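Local coordinates for TATA-box-binding protein (Sulfolobus acidocaldarius, PDB 1MP9) that probably binds the TATA box promoter element near the transcription start and so helps activate archaeal genes transcribed by RNA polymerase, at residues 39-44 with 49-54; 130-135 with 140-145. All blocks are in the same frame, centred on the assembly; numbering follows the deposited sequence.

Overall arrangement
From the N terminus the chain runs through strand 12-23 and helix 30-36 before contact 1, where, after a four-residue loop, 49-54 runs back along 39-44 at one end of the sheet. Strands 59-63 and 68-72 and helix 77-93 follow. Strand 103-114 comes next, and after helix 121-127 contact 2 closes the equivalent short loop between 130-135 and 140-145, in the second repeat as contact 1 is in the first. The two contacts follow in series, neither nested nor crossed. Their centres lie about 37 Å apart on opposite sides of the chain's centre, at the two far ends of one antiparallel sheet, the saddle of the TBP fold.

Contact 1: residues 39-44 with 49-54; sequences NVEYDP and GLIFRL
V40 enters the contact with its whole side chain, directed at strand 50-54, where it meets L50, I51 and F52. Its CB lies 3.5 Å from the carbonyl O of I51 and also meets CD2 of L50. CG1, anti to the carbonyl carbon (chi1 -67°), reaches CD1 of F52 at 3.8 Å, approaching the ring obliquely. CG2 turns instead to the two methyls of L50, CD2 at 3.9 Å being the nearer. V40 thus bridges two apolar residues that flank I51 in sequence.

The backbone contact is a single antiparallel, hydrogen-bonded pair, E41 with I51. The N-H of I51 reaches E41 O at 2.7 Å, nearly straight at 172°, and E41 N returns a hydrogen bond to I51 O. In the TBP fold this brings the segment after helix 30-36 against the outermost strand of the first repeat, whose L50 and F52 make backbone hydrogen bonds to I63 and S61 of strand 59-63. F52 also packs on helix 77-93, and L50 on M33 of helix 30-36.

E41 and I51 send their side chains out side by side. OE1 of E41 stays 4.0 Å from NH1 of R53, too far for a salt bridge, though the opposite charges probably attract. I51 CG2 lies over the centre of one face of the R53 guanidinium. At the turn end, the Y42 ring has G49 O at its edge and P44 CD over one face; Y31 meets it edge-to-face. One water accepts from D43 N and lies 2.7 Å from G49 O, to which it probably donates, while another accepts from R53 N and gives a weak bond to N39 O.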
loop_
_atom_site.group_PDB
_atom_site.type_symbol
_atom_site.label_atom_id
_atom_site.label_comp_id
_atom_site.label_asym_id
_atom_site.label_seq_id
_atom_site.Cartn_x
_atom_site.Cartn_y
_atom_site.Cartn_z
ATOM N N ASN A 39 15.866 33.682 1.973
ATOM C CA ASN A 39 15.155 32.688 2.751
ATOM C C ASN A 39 14.955 31.291 2.167
ATOM O O ASN A 39 13.866 30.724 2.280
ATOM C CB ASN A 39 13.802 33.276 3.171
ATOM C CG ASN A 39 13.952 34.612 3.911
ATOM O OD1 ASN A 39 14.521 34.681 5.016
ATOM N ND2 ASN A 39 13.460 35.676 3.295
ATOM N N VAL A 40 15.980 30.739 1.531
ATOM C CA VAL A 40 15.879 29.379 1.022
ATOM C C VAL A 40 16.930 28.595 1.789
ATOM O O VAL A 40 17.789 29.168 2.456
ATOM C CB VAL A 40 16.160 29.267 -0.505
ATOM C CG1 VAL A 40 15.050 29.977 -1.292
ATOM C CG2 VAL A 40 17.562 29.826 -0.848
ATOM N N GLU A 41 16.884 27.281 1.698
ATOM C CA GLU A 41 17.847 26.492 2.426
ATOM C C GLU A 41 18.631 25.540 1.538
ATOM O O GLU A 41 18.056 24.874 0.657
ATOM C CB GLU A 41 17.116 25.709 3.504
ATOM C CG GLU A 41 18.031 24.985 4.452
ATOM C CD GLU A 41 17.290 24.514 5.685
ATOM O OE1 GLU A 41 16.364 23.694 5.588
ATOM O OE2 GLU A 41 17.682 25.040 6.860
ATOM N N TYR A 42 19.939 25.462 1.784
ATOM C CA TYR A 42 20.795 24.563 1.023
ATOM C C TYR A 42 21.953 24.091 1.860
ATOM O O TYR A 42 22.860 24.852 2.153
ATOM C CB TYR A 42 21.345 25.234 -0.234
ATOM C CG TYR A 42 22.253 24.322 -1.035
ATOM C CD1 TYR A 42 21.819 23.054 -1.446
ATOM C CD2 TYR A 42 23.553 24.719 -1.370
ATOM C CE1 TYR A 42 22.660 22.213 -2.166
ATOM C CE2 TYR A 42 24.408 23.882 -2.096
ATOM C CZ TYR A 42 23.957 22.636 -2.486
ATOM O OH TYR A 42 24.799 21.806 -3.179
ATOM N N ASP A 43 21.916 22.830 2.255
ATOM C CA ASP A 43 22.996 22.262 3.048
ATOM C C ASP A 43 23.217 20.889 2.437
ATOM O O ASP A 43 22.566 19.920 2.804
ATOM C CB ASP A 43 22.572 22.165 4.509
ATOM C CG ASP A 43 23.609 21.469 5.367
ATOM O OD1 ASP A 43 24.617 20.958 4.806
ATOM O OD2 ASP A 43 23.396 21.426 6.607
ATOM N N PRO A 44 24.163 20.793 1.494
ATOM C CA PRO A 44 24.395 19.505 0.855
ATOM C C PRO A 44 24.841 18.402 1.796
ATOM O O PRO A 44 24.839 17.243 1.411
ATOM C CB PRO A 44 25.396 19.844 -0.266
ATOM C CG PRO A 44 26.209 20.971 0.354
ATOM C CD PRO A 44 25.179 21.795 1.096
ATOM N N GLY A 49 19.284 18.819 -2.429
ATOM C CA GLY A 49 18.613 19.921 -3.093
ATOM C C GLY A 49 18.424 21.176 -2.276
ATOM O O GLY A 49 18.467 21.137 -1.047
ATOM N N LEU A 50 18.230 22.294 -2.982
ATOM C CA LEU A 50 17.951 23.579 -2.368
ATOM C C LEU A 50 16.435 23.540 -2.100
ATOM O O LEU A 50 15.634 23.164 -2.981
ATOM C CB LEU A 50 18.280 24.747 -3.337
ATOM C CG LEU A 50 18.102 26.156 -2.764
ATOM C CD1 LEU A 50 19.168 27.089 -3.379
ATOM C CD2 LEU A 50 16.676 26.672 -3.032
ATOM N N ILE A 51 16.046 23.951 -0.898
ATOM C CA ILE A 51 14.639 23.934 -0.490
ATOM C C ILE A 51 14.043 25.329 -0.562
ATOM O O ILE A 51 14.477 26.244 0.152
ATOM C CB ILE A 51 14.521 23.379 0.938
ATOM C CG1 ILE A 51 15.160 21.999 0.960
ATOM C CG2 ILE A 51 13.021 23.362 1.400
ATOM C CD1 ILE A 51 15.424 21.407 2.349
ATOM N N PHE A 52 13.056 25.483 -1.438
ATOM C CA PHE A 52 12.393 26.755 -1.674
ATOM C C PHE A 52 10.961 26.596 -1.177
ATOM O O PHE A 52 10.212 25.802 -1.704
ATOM C CB PHE A 52 12.421 27.036 -3.176
ATOM C CG PHE A 52 11.820 28.352 -3.573
ATOM C CD1 PHE A 52 12.617 29.361 -4.103
ATOM C CD2 PHE A 52 10.451 28.589 -3.416
ATOM C CE1 PHE A 52 12.066 30.583 -4.470
ATOM C CE2 PHE A 52 9.890 29.815 -3.782
ATOM C CZ PHE A 52 10.695 30.808 -4.307
ATOM N N ARG A 53 10.579 27.344 -0.151
ATOM C CA ARG A 53 9.231 27.216 0.392
ATOM C C ARG A 53 8.371 28.415 0.072
ATOM O O ARG A 53 8.812 29.560 0.186
ATOM C CB ARG A 53 9.273 27.031 1.917
ATOM C CG ARG A 53 9.966 25.765 2.387
ATOM C CD ARG A 53 10.019 25.689 3.913
ATOM N NE ARG A 53 10.416 24.362 4.384
ATOM C CZ ARG A 53 11.659 24.005 4.698
ATOM N NH1 ARG A 53 12.659 24.876 4.600
ATOM N NH2 ARG A 53 11.902 22.769 5.113
ATOM N N LEU A 54 7.146 28.150 -0.364
ATOM C CA LEU A 54 6.211 29.220 -0.655
ATOM C C LEU A 54 5.149 29.132 0.420
ATOM O O LEU A 54 4.846 28.047 0.931
ATOM C CB LEU A 54 5.580 29.043 -2.026
ATOM C CG LEU A 54 6.449 29.574 -3.158
ATOM C CD1 LEU A 54 5.835 29.260 -4.508
ATOM C CD2 LEU A 54 6.594 31.068 -2.976
HETATM O O HOH W 1 11.854 29.812 -0.384
HETATM O O HOH W 2 19.926 20.999 1.247
#

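Contact 2: residues 130-135 with 140-145; sequences NNMYEP and GLIYRM
M132 and I142 lie side by side and point the same way from their paired backbones. The M132 chain is extended as far as SD, then bends (chi3 89°), which swings CE back onto the end of I142. The modelled 3.2 Å between M132 CE and I142 CD1 is too short for two methyls, so the exact placing of CE is doubtful. The I142 chain, CG1 anti to the carbonyl carbon, runs extended to CD1. Their backbones are joined by two hydrogen bonds, M132 N to I142 O and I142 N to M132 O, both 2.9 Å.

Together, segments 130-135 and 140-145 form a beta hairpin at the outer edge of the second repeat of the TBP saddle, with strand 150-154 on its inner side. A second subunit packs on M132 and I142, and the guanidinium of R144 bonds the backbone O of M145 of that subunit.

N131 and Y143 make the neighbouring, non-hydrogen-bonded pair. CB of N131 sits at the edge of the Y143 ring, 4.2 Å from CD1. The N131 side chain crosses that of L141 at about a right angle, and its CB lies 3.7 Å from L141 CD2. Farther along, R144 N reaches N130 O in a weak bond of 3.4 Å. Toward the turn, Y133 presents its ring edge to G140 O, which lies 3.5 Å from CD1, while P135 CD sits over the centre of one ring face and A125 of helix 121-127 also touches the tyrosine. A water accepts from E134 N and donates to G140 O at 2.6 Å.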
loop_
_atom_site.group_PDB
_atom_site.type_symbol
_atom_site.label_atom_id
_atom_site.label_comp_id
_atom_site.label_asym_id
_atom_site.label_seq_id
_atom_site.Cartn_x
_atom_site.Cartn_y
_atom_site.Cartn_z
ATOM N N ASN A 130 -5.348 -9.831 -4.901
ATOM C CA ASN A 130 -4.171 -9.041 -4.500
ATOM C C ASN A 130 -4.260 -8.040 -3.364
ATOM O O ASN A 130 -4.007 -6.828 -3.566
ATOM C CB ASN A 130 -3.580 -8.301 -5.719
ATOM C CG ASN A 130 -4.110 -8.814 -7.048
ATOM O OD1 ASN A 130 -4.773 -8.079 -7.796
ATOM N ND2 ASN A 130 -3.827 -10.072 -7.350
ATOM N N ASN A 131 -4.532 -8.523 -2.149
ATOM C CA ASN A 131 -4.636 -7.588 -1.039
ATOM C C ASN A 131 -4.062 -8.070 0.272
ATOM O O ASN A 131 -3.788 -9.259 0.475
ATOM C CB ASN A 131 -6.108 -7.246 -0.794
ATOM C CG ASN A 131 -6.851 -8.367 -0.085
ATOM O OD1 ASN A 131 -7.517 -9.201 -0.717
ATOM N ND2 ASN A 131 -6.723 -8.413 1.232
ATOM N N MET A 132 -3.913 -7.113 1.178
ATOM C CA MET A 132 -3.478 -7.398 2.526
ATOM C C MET A 132 -4.532 -6.897 3.523
ATOM O O MET A 132 -4.965 -5.741 3.456
ATOM C CB MET A 132 -2.161 -6.684 2.881
ATOM C CG MET A 132 -1.819 -6.853 4.387
ATOM S SD MET A 132 -0.412 -5.846 4.944
ATOM C CE MET A 132 -1.173 -4.342 5.418
ATOM N N TYR A 133 -4.964 -7.779 4.416
ATOM C CA TYR A 133 -5.834 -7.366 5.494
ATOM C C TYR A 133 -5.340 -8.079 6.730
ATOM O O TYR A 133 -5.683 -9.231 6.998
ATOM C CB TYR A 133 -7.326 -7.636 5.250
ATOM C CG TYR A 133 -8.176 -7.086 6.407
ATOM C CD1 TYR A 133 -7.978 -5.776 6.871
ATOM C CD2 TYR A 133 -9.099 -7.898 7.093
ATOM C CE1 TYR A 133 -8.656 -5.285 7.997
ATOM C CE2 TYR A 133 -9.793 -7.415 8.222
ATOM C CZ TYR A 133 -9.556 -6.112 8.666
ATOM O OH TYR A 133 -10.167 -5.619 9.796
ATOM N N GLU A 134 -4.504 -7.383 7.483
ATOM C CA GLU A 134 -3.901 -7.952 8.706
ATOM C C GLU A 134 -4.120 -6.830 9.733
ATOM O O GLU A 134 -3.232 -6.016 9.996
ATOM C CB GLU A 134 -2.418 -8.195 8.425
ATOM C CG GLU A 134 -1.665 -8.864 9.528
ATOM C CD GLU A 134 -2.030 -10.312 9.672
ATOM O OE1 GLU A 134 -2.816 -10.834 8.839
ATOM O OE2 GLU A 134 -1.516 -10.927 10.628
ATOM N N PRO A 135 -5.324 -6.777 10.310
ATOM C CA PRO A 135 -5.674 -5.730 11.283
ATOM C C PRO A 135 -4.727 -5.461 12.430
ATOM O O PRO A 135 -4.642 -4.336 12.901
ATOM C CB PRO A 135 -7.094 -6.108 11.721
ATOM C CG PRO A 135 -7.197 -7.581 11.413
ATOM C CD PRO A 135 -6.423 -7.743 10.137
ATOM N N GLY A 140 -6.366 -0.992 7.859
ATOM C CA GLY A 140 -7.164 -1.074 6.653
ATOM C C GLY A 140 -6.764 -2.236 5.762
ATOM O O GLY A 140 -5.917 -3.046 6.148
ATOM N N LEU A 141 -7.404 -2.315 4.595
ATOM C CA LEU A 141 -7.135 -3.329 3.580
ATOM C C LEU A 141 -6.299 -2.615 2.509
ATOM O O LEU A 141 -6.645 -1.508 2.075
ATOM C CB LEU A 141 -8.452 -3.822 2.962
ATOM C CG LEU A 141 -8.336 -4.963 1.916
ATOM C CD1 LEU A 141 -9.576 -5.841 1.951
ATOM C CD2 LEU A 141 -8.138 -4.409 0.536
ATOM N N ILE A 142 -5.198 -3.218 2.095
ATOM C CA ILE A 142 -4.372 -2.592 1.087
ATOM C C ILE A 142 -4.582 -3.382 -0.190
ATOM O O ILE A 142 -4.461 -4.609 -0.210
ATOM C CB ILE A 142 -2.869 -2.603 1.497
ATOM C CG1 ILE A 142 -2.701 -1.822 2.800
ATOM C CG2 ILE A 142 -1.998 -1.984 0.377
ATOM C CD1 ILE A 142 -1.273 -1.834 3.368
ATOM N N TYR A 143 -4.904 -2.667 -1.253
ATOM C CA TYR A 143 -5.166 -3.290 -2.542
ATOM C C TYR A 143 -4.230 -2.691 -3.606
ATOM O O TYR A 143 -4.184 -1.467 -3.812
ATOM C CB TYR A 143 -6.632 -3.044 -2.926
ATOM C CG TYR A 143 -7.065 -3.736 -4.184
ATOM C CD1 TYR A 143 -7.445 -5.073 -4.161
ATOM C CD2 TYR A 143 -7.077 -3.068 -5.402
ATOM C CE1 TYR A 143 -7.834 -5.740 -5.333
ATOM C CE2 TYR A 143 -7.457 -3.718 -6.586
ATOM C CZ TYR A 143 -7.840 -5.059 -6.542
ATOM O OH TYR A 143 -8.254 -5.726 -7.677
ATOM N N ARG A 144 -3.445 -3.546 -4.235
ATOM C CA ARG A 144 -2.525 -3.110 -5.280
ATOM C C ARG A 144 -3.288 -3.329 -6.596
ATOM O O ARG A 144 -3.521 -4.475 -7.024
ATOM C CB ARG A 144 -1.252 -3.957 -5.244
ATOM C CG ARG A 144 -0.200 -3.461 -6.266
ATOM C CD ARG A 144 1.106 -4.226 -6.138
ATOM N NE ARG A 144 2.117 -3.767 -7.110
ATOM C CZ ARG A 144 3.438 -3.856 -6.953
ATOM N NH1 ARG A 144 3.977 -4.372 -5.839
ATOM N NH2 ARG A 144 4.230 -3.464 -7.955
ATOM N N MET A 145 -3.696 -2.228 -7.213
ATOM C CA MET A 145 -4.492 -2.269 -8.445
ATOM C C MET A 145 -3.586 -2.139 -9.652
ATOM O O MET A 145 -2.583 -1.419 -9.600
ATOM C CB MET A 145 -5.502 -1.115 -8.443
ATOM C CG MET A 145 -6.499 -1.093 -9.628
ATOM S SD MET A 145 -7.839 0.120 -9.322
ATOM C CE MET A 145 -9.011 -0.986 -8.380
HETATM O O HOH W 3 -4.105 -4.603 7.094
#